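Long-range contacts in sensor protein KdpD (Escherichia coli, PDB 4Y2F), which is a sensor histidine kinase that probably phosphorylates itself and its response regulator in the control of potassium uptake, represented here by its GAF domain: residues 35-40 with 100-105; 72-77 with 89-94. One frame throughout, in Å; residues are numbered along the deposited sequence.

Interaction 1 of 2, residues 35-40 with 100-105; sequences ARSQVL and GLVVVE
R36, Q38 and L40 each trade two backbone hydrogen bonds with E105, V103 and L101, a six-bond ladder between strands whose directions differ by 165°, hence antiparallel. The straightest rung runs from E105 N to R36 O (2.8 Å, 174° at the hydrogen). Between these pairs S37 faces V104 and V39 faces V102 as non-hydrogen-bonded pairs, and there the alpha carbons supply weaker contacts: S37 CA approaches V103 O at 3.1 Å. The tight part is the face bearing S37, V39, V102 and V104. V102 has a first torsion of 63°, which sets CG1 between the backbone N and the carbonyl carbon and turns CG2 to the side opposite that N; CG2 thereby meets both S37 CB and, 4.0 Å away, V39 CG2. At the far end A35 CB touches V104 CG1 (3.7 Å). Helix 18-33 packs on this face through E26, I29 and A22, and E26 OE2 also accepts the V39 N-H. The reverse face is graded. At its packed end L40 CD1 leans slantwise on V103 CG2 (4.0 Å), and helix 62-71 covers L101. Along the rest of this face the fit slackens: the end of the exposed R36 leads away from its partner strand, with M57 beside the side chain, and partly exposed Q38 turns away toward P54 and W60, its NE2 reaching V39 O in its own strand (3.0 Å) almost within the amide plane. E105 is extended, and its OE2 finds T58 OG1 rather than a group on residues 35-40. Continuous pairing with a helix against each face is consistent with strands 35-42 and 97-106 as adjacent inner strands of the antiparallel sheet of a GAF domain, strand order 2-1-5-4-3.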
ATOM      1  N   ALA A  35      -4.115   2.388  20.309  1.00 13.18           N
ATOM      2  CA  ALA A  35      -3.694   3.783  20.370  1.00 12.71           C
ATOM      3  C   ALA A  35      -4.852   4.683  20.000  1.00 17.73           C
ATOM      4  O   ALA A  35      -5.797   4.264  19.331  1.00 25.84           O
ATOM      5  CB  ALA A  35      -2.546   4.046  19.392  1.00 13.69           C
ATOM      6  N   ARG A  36      -4.799   5.918  20.471  1.00 12.99           N
ATOM      7  CA  ARG A  36      -5.666   6.946  19.921  1.00 12.25           C
ATOM      8  C   ARG A  36      -4.922   7.621  18.780  1.00 12.58           C
ATOM      9  O   ARG A  36      -3.690   7.718  18.790  1.00 15.07           O
ATOM     10  CB  ARG A  36      -6.020   7.971  21.001  1.00 13.88           C
ATOM     11  CG  ARG A  36      -6.703   7.358  22.240  1.00 16.90           C
ATOM     12  CD  ARG A  36      -8.072   6.740  21.930  1.00 21.56           C
ATOM     13  NE  ARG A  36      -8.589   5.877  23.017  1.00 26.10           N
ATOM     14  CZ  ARG A  36      -9.327   6.290  24.055  1.00 27.17           C
ATOM     15  NH1 ARG A  36      -9.639   7.580  24.163  1.00 30.75           N
ATOM     16  NH2 ARG A  36      -9.771   5.416  24.988  1.00 24.18           N
ATOM     17  N   SER A  37      -5.653   8.053  17.765  1.00 13.79           N
ATOM     18  CA  SER A  37      -4.957   8.667  16.647  1.00 14.68           C
ATOM     19  C   SER A  37      -5.822   9.739  16.023  1.00 14.68           C
ATOM     20  O   SER A  37      -7.052   9.730  16.136  1.00 17.65           O
ATOM     21  CB  SER A  37      -4.495   7.662  15.597  1.00 18.35           C
ATOM     22  OG  SER A  37      -5.595   7.014  15.022  1.00 20.48           O
ATOM     23  N   GLN A  38      -5.149  10.662  15.339  1.00 14.20           N
ATOM     24  CA  GLN A  38      -5.817  11.726  14.610  1.00 13.51           C
ATOM     25  C   GLN A  38      -5.068  11.951  13.306  1.00 14.82           C
ATOM     26  O   GLN A  38      -3.855  12.208  13.317  1.00 14.48           O
ATOM     27  CB  GLN A  38      -5.738  13.012  15.424  1.00 16.37           C
ATOM     28  CG  GLN A  38      -6.256  14.217  14.681  1.00 21.80           C
ATOM     29  CD  GLN A  38      -7.757  14.236  14.640  1.00 31.06           C
ATOM     30  OE1 GLN A  38      -8.404  14.310  15.679  1.00 38.36           O
ATOM     31  NE2 GLN A  38      -8.328  14.158  13.440  1.00 36.63           N
ATOM     32  N   VAL A  39      -5.787  11.850  12.196  1.00 16.07           N
ATOM     33  CA  VAL A  39      -5.268  12.216  10.886  1.00 14.33           C
ATOM     34  C   VAL A  39      -5.482  13.709  10.675  1.00 15.37           C
ATOM     35  O   VAL A  39      -6.563  14.246  10.967  1.00 17.02           O
ATOM     36  CB  VAL A  39      -5.943  11.376   9.786  1.00 15.18           C
ATOM     37  CG1 VAL A  39      -5.650  11.942   8.397  1.00 17.90           C
ATOM     38  CG2 VAL A  39      -5.472   9.918   9.877  1.00 17.01           C
ATOM     39  N   LEU A  40      -4.435  14.375  10.188  1.00 15.59           N
ATOM     40  CA  LEU A  40      -4.441  15.800   9.877  1.00 16.29           C
ATOM     41  C   LEU A  40      -4.191  15.971   8.384  1.00 17.09           C
ATOM     42  O   LEU A  40      -3.257  15.377   7.836  1.00 17.27           O
ATOM     43  CB  LEU A  40      -3.322  16.499  10.655  1.00 18.62           C
ATOM     44  CG  LEU A  40      -3.375  16.320  12.178  1.00 19.46           C
ATOM     45  CD1 LEU A  40      -2.173  16.988  12.853  1.00 23.07           C
ATOM     46  CD2 LEU A  40      -4.669  16.879  12.714  1.00 20.91           C
ATOM     47  N   GLY A 100      -0.569  14.157   4.248  1.00 17.99           N
ATOM     48  CA  GLY A 100      -1.206  14.387   5.523  1.00 19.01           C
ATOM     49  C   GLY A 100      -0.282  13.886   6.612  1.00 14.14           C
ATOM     50  O   GLY A 100       0.868  13.530   6.354  1.00 15.56           O
ATOM     51  N   LEU A 101      -0.803  13.894   7.837  1.00 14.83           N
ATOM     52  CA  LEU A 101      -0.062  13.366   8.972  1.00 14.36           C
ATOM     53  C   LEU A 101      -1.007  12.518   9.799  1.00 15.88           C
ATOM     54  O   LEU A 101      -2.230  12.685   9.750  1.00 16.96           O
ATOM     55  CB  LEU A 101       0.389  14.464   9.934  1.00 19.84           C
ATOM     56  CG  LEU A 101       1.344  15.558   9.516  1.00 25.24           C
ATOM     57  CD1 LEU A 101       1.564  16.378  10.764  1.00 23.69           C
ATOM     58  CD2 LEU A 101       2.655  14.975   9.033  1.00 21.99           C
ATOM     59  N   VAL A 102      -0.434  11.596  10.568  1.00 13.48           N
ATOM     60  CA  VAL A 102      -1.190  10.957  11.636  1.00 14.88           C
ATOM     61  C   VAL A 102      -0.423  11.142  12.941  1.00 14.30           C
ATOM     62  O   VAL A 102       0.804  10.956  12.991  1.00 15.04           O
ATOM     63  CB  VAL A 102      -1.536   9.487  11.321  1.00 12.11           C
ATOM     64  CG1 VAL A 102      -0.275   8.634  11.176  1.00 15.40           C
ATOM     65  CG2 VAL A 102      -2.502   8.913  12.363  1.00 14.26           C
ATOM     66  N   VAL A 103      -1.132  11.578  13.968  1.00 13.04           N
ATOM     67  CA  VAL A 103      -0.601  11.629  15.327  1.00 12.29           C
ATOM     68  C   VAL A 103      -1.105  10.369  16.022  1.00 12.79           C
ATOM     69  O   VAL A 103      -2.313  10.092  16.012  1.00 13.65           O
ATOM     70  CB  VAL A 103      -1.072  12.890  16.065  1.00 13.86           C
ATOM     71  CG1 VAL A 103      -0.460  12.924  17.469  1.00 16.22           C
ATOM     72  CG2 VAL A 103      -0.677  14.145  15.287  1.00 17.39           C
ATOM     73  N   VAL A 104      -0.182   9.583  16.579  1.00 12.25           N
ATOM     74  CA  VAL A 104      -0.505   8.299  17.209  1.00 11.06           C
ATOM     75  C   VAL A 104      -0.069   8.355  18.670  1.00 10.58           C
ATOM     76  O   VAL A 104       1.131   8.482  18.949  1.00 10.90           O
ATOM     77  CB  VAL A 104       0.184   7.128  16.492  1.00 10.68           C
ATOM     78  CG1 VAL A 104      -0.208   5.820  17.131  1.00 12.84           C
ATOM     79  CG2 VAL A 104      -0.169   7.123  14.997  1.00 14.70           C
ATOM     80  N   GLU A 105      -1.029   8.214  19.583  1.00 11.28           N
ATOM     81  CA  GLU A 105      -0.751   8.221  21.019  1.00  9.76           C
ATOM     82  C   GLU A 105      -1.144   6.872  21.606  1.00 10.42           C
ATOM     83  O   GLU A 105      -2.338   6.615  21.810  1.00 11.42           O
ATOM     84  CB  GLU A 105      -1.519   9.346  21.708  1.00 12.84           C
ATOM     85  CG  GLU A 105      -1.070   9.499  23.147  1.00 12.62           C
ATOM     86  CD  GLU A 105      -1.820  10.584  23.881  1.00 15.72           C
ATOM     87  OE1 GLU A 105      -2.590  11.337  23.241  1.00 19.64           O
ATOM     88  OE2 GLU A 105      -1.650  10.673  25.120  1.00 18.18           O
TER

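Interaction 2 of 2, residues 72-77 with 89-94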
ATOM      1  N   GLY A  72       8.162  16.376   5.422  1.00 21.47           N
ATOM      2  CA  GLY A  72       7.983  14.949   5.199  1.00 19.39           C
ATOM      3  C   GLY A  72       8.797  14.087   6.136  1.00 20.14           C
ATOM      4  O   GLY A  72       9.331  13.054   5.721  1.00 20.99           O
ATOM      5  N   LEU A  73       8.933  14.508   7.394  1.00 19.81           N
ATOM      6  CA  LEU A  73       9.783  13.835   8.359  1.00 18.29           C
ATOM      7  C   LEU A  73       8.988  13.587   9.631  1.00 15.54           C
ATOM      8  O   LEU A  73       8.177  14.429  10.035  1.00 18.32           O
ATOM      9  CB  LEU A  73      11.005  14.701   8.710  1.00 20.36           C
ATOM     10  CG  LEU A  73      12.095  14.778   7.637  1.00 24.07           C
ATOM     11  CD1 LEU A  73      13.131  15.833   8.012  1.00 27.87           C
ATOM     12  CD2 LEU A  73      12.764  13.419   7.446  1.00 28.11           C
ATOM     13  N   PRO A  74       9.198  12.450  10.286  1.00 15.70           N
ATOM     14  CA  PRO A  74       8.512  12.193  11.553  1.00 15.68           C
ATOM     15  C   PRO A  74       9.077  13.055  12.678  1.00 16.02           C
ATOM     16  O   PRO A  74      10.207  13.558  12.614  1.00 17.02           O
ATOM     17  CB  PRO A  74       8.813  10.715  11.806  1.00 15.53           C
ATOM     18  CG  PRO A  74      10.138  10.515  11.193  1.00 16.60           C
ATOM     19  CD  PRO A  74      10.111  11.358   9.923  1.00 20.99           C
ATOM     20  N   ALA A  75       8.250  13.236  13.708  1.00 14.27           N
ATOM     21  CA  ALA A  75       8.639  13.915  14.933  1.00 14.67           C
ATOM     22  C   ALA A  75       7.990  13.161  16.094  1.00 14.20           C
ATOM     23  O   ALA A  75       7.193  12.227  15.909  1.00 17.58           O
ATOM     24  CB  ALA A  75       8.257  15.397  14.872  1.00 20.59           C
ATOM     25  N   GLY A  76       8.310  13.563  17.297  1.00 18.03           N
ATOM     26  CA  GLY A  76       7.789  12.873  18.439  1.00 14.23           C
ATOM     27  C   GLY A  76       8.664  11.689  18.790  1.00 11.61           C
ATOM     28  O   GLY A  76       9.844  11.602  18.437  1.00 12.77           O
ATOM     29  N   ALA A  77       8.054  10.766  19.513  1.00 12.14           N
ATOM     30  CA  ALA A  77       8.788   9.612  20.025  1.00 12.87           C
ATOM     31  C   ALA A  77       9.469   8.837  18.902  1.00 13.62           C
ATOM     32  O   ALA A  77       8.889   8.604  17.839  1.00 14.02           O
ATOM     33  CB  ALA A  77       7.828   8.690  20.784  1.00 13.89           C
ATOM     34  N   ILE A  89       4.416  11.664  15.626  1.00 12.52           N
ATOM     35  CA  ILE A  89       3.869  12.469  14.541  1.00 12.80           C
ATOM     36  C   ILE A  89       4.458  11.886  13.260  1.00 12.74           C
ATOM     37  O   ILE A  89       5.676  11.957  13.040  1.00 13.22           O
ATOM     38  CB  ILE A  89       4.241  13.947  14.687  1.00 16.69           C
ATOM     39  CG1 ILE A  89       3.601  14.525  15.949  1.00 18.34           C
ATOM     40  CG2 ILE A  89       3.763  14.715  13.475  1.00 21.88           C
ATOM     41  CD1 ILE A  89       3.961  15.998  16.154  1.00 25.92           C
ATOM     42  N   LEU A  90       3.602  11.300  12.414  1.00 13.03           N
ATOM     43  CA  LEU A  90       4.069  10.509  11.269  1.00 13.57           C
ATOM     44  C   LEU A  90       3.547  11.076   9.957  1.00 12.54           C
ATOM     45  O   LEU A  90       2.320  11.206   9.778  1.00 15.00           O
ATOM     46  CB  LEU A  90       3.645   9.044  11.416  1.00 14.68           C
ATOM     47  CG  LEU A  90       4.189   8.395  12.687  1.00 14.76           C
ATOM     48  CD1 LEU A  90       3.592   7.013  12.826  1.00 19.62           C
ATOM     49  CD2 LEU A  90       5.708   8.320  12.671  1.00 17.87           C
ATOM     50  N   PRO A  91       4.410  11.402   9.009  1.00 14.13           N
ATOM     51  CA  PRO A  91       3.912  11.833   7.698  1.00 14.05           C
ATOM     52  C   PRO A  91       3.276  10.686   6.928  1.00 19.51           C
ATOM     53  O   PRO A  91       3.739   9.543   6.960  1.00 18.61           O
ATOM     54  CB  PRO A  91       5.168  12.349   6.994  1.00 18.57           C
ATOM     55  CG  PRO A  91       6.300  11.641   7.667  1.00 22.68           C
ATOM     56  CD  PRO A  91       5.876  11.463   9.108  1.00 17.46           C
ATOM     57  N   LEU A  92       2.174  11.005   6.252  1.00 15.37           N
ATOM     58  CA  LEU A  92       1.512  10.061   5.349  1.00 13.49           C
ATOM     59  C   LEU A  92       2.070  10.318   3.958  1.00 15.42           C
ATOM     60  O   LEU A  92       1.583  11.187   3.228  1.00 18.56           O
ATOM     61  CB  LEU A  92       0.006  10.270   5.395  1.00 16.24           C
ATOM     62  CG  LEU A  92      -0.542  10.175   6.818  1.00 14.77           C
ATOM     63  CD1 LEU A  92      -2.004  10.589   6.869  1.00 15.74           C
ATOM     64  CD2 LEU A  92      -0.366   8.759   7.382  1.00 15.97           C
ATOM     65  N   LYS A  93       3.096   9.560   3.576  1.00 17.23           N
ATOM     66  CA  LYS A  93       3.864   9.849   2.379  1.00 19.63           C
ATOM     67  C   LYS A  93       3.673   8.766   1.332  1.00 21.71           C
ATOM     68  O   LYS A  93       3.644   7.573   1.650  1.00 25.20           O
ATOM     69  CB  LYS A  93       5.360   9.913   2.679  1.00 28.64           C
ATOM     70  CG  LYS A  93       5.753  10.895   3.733  1.00 29.35           C
ATOM     71  CD  LYS A  93       7.263  10.905   3.916  1.00 25.60           C
ATOM     72  CE  LYS A  93       7.969  11.529   2.730  1.00 27.00           C
ATOM     73  NZ  LYS A  93       9.403  11.840   3.051  1.00 30.08           N
ATOM     74  N   SER A  94       3.556   9.189   0.085  1.00 22.22           N
ATOM     75  CA  SER A  94       3.659   8.282  -1.047  1.00 24.06           C
ATOM     76  C   SER A  94       4.780   8.821  -1.918  1.00 24.75           C
ATOM     77  O   SER A  94       4.673   9.928  -2.460  1.00 26.97           O
ATOM     78  CB  SER A  94       2.349   8.209  -1.817  1.00 30.05           C
ATOM     79  OG  SER A  94       2.512   7.381  -2.948  1.00 30.98           O
TER
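A75 and I89 form an antiparallel hydrogen-bonded pair, with A75 N giving to I89 O (3.0 Å) and I89 N to A75 O (2.8 Å); the first donor lies in the carbonyl plane, whereas the second sits 38° above its own. Within these residues it is the single bridge; toward the helix the ladder stops, because the next position for a pair holds P91, which has no N-H, while on the other side A77 pairs on with Y87. Side chains take over. The P91 ring lies alongside the backbone of 72-74, its CG 3.8 Å from G72 C and its CD 3.7 Å from P74 N. P74 CB in turn touches L90 CD2 (4.0 Å), the end of a side chain whose first bond leads the other way. Next to the bridge, A75 and I89 send their beta carbons to the same face, where I64 and S68 of helix 62-71 meet them. At the opposite end K93 NZ binds G72 O at 2.9 Å, in the carbonyl plane and on a lone pair. K93 CD already lies 3.5 Å from G72 O; the bend at the third torsion (71°) then brings CE alongside the same oxygen and NZ onto it. G72, with a positive phi of 63°, is where the chain leaves helix 62-71, and the ammonium group is likely to be favoured by the negative end of that helix. A methionine in place of K93 would probably leave the G72 carbonyl without this donor and the turn after the helix less firmly tied to the strand. The contact closes a beta hairpin whose short strand 75-76 is the outermost on its side of the GAF sheet within this chain.

How the interactions relate
The centres of the two interactions lie about 10 Å apart on one antiparallel sheet. Along the chain the order is 35-40, 72-77, 89-94, 100-105, so interaction 2 is nested inside the loop that interaction 1 closes. Strands 88-94 and 97-106 follow one another and are neighbours in the sheet. They couple the contacts directly: L92 N lies 2.8 Å from G100 O and L90 N lies 2.9 Å from V102 O, both probable hydrogen bonds, while L101 CD2 packs on P91 CA. Interaction 1 thus builds the middle of the sheet and interaction 2 one margin, and helix 62-71 packs on residues of both (L101; A75, I89 and P91), so the two contacts belong to one GAF core.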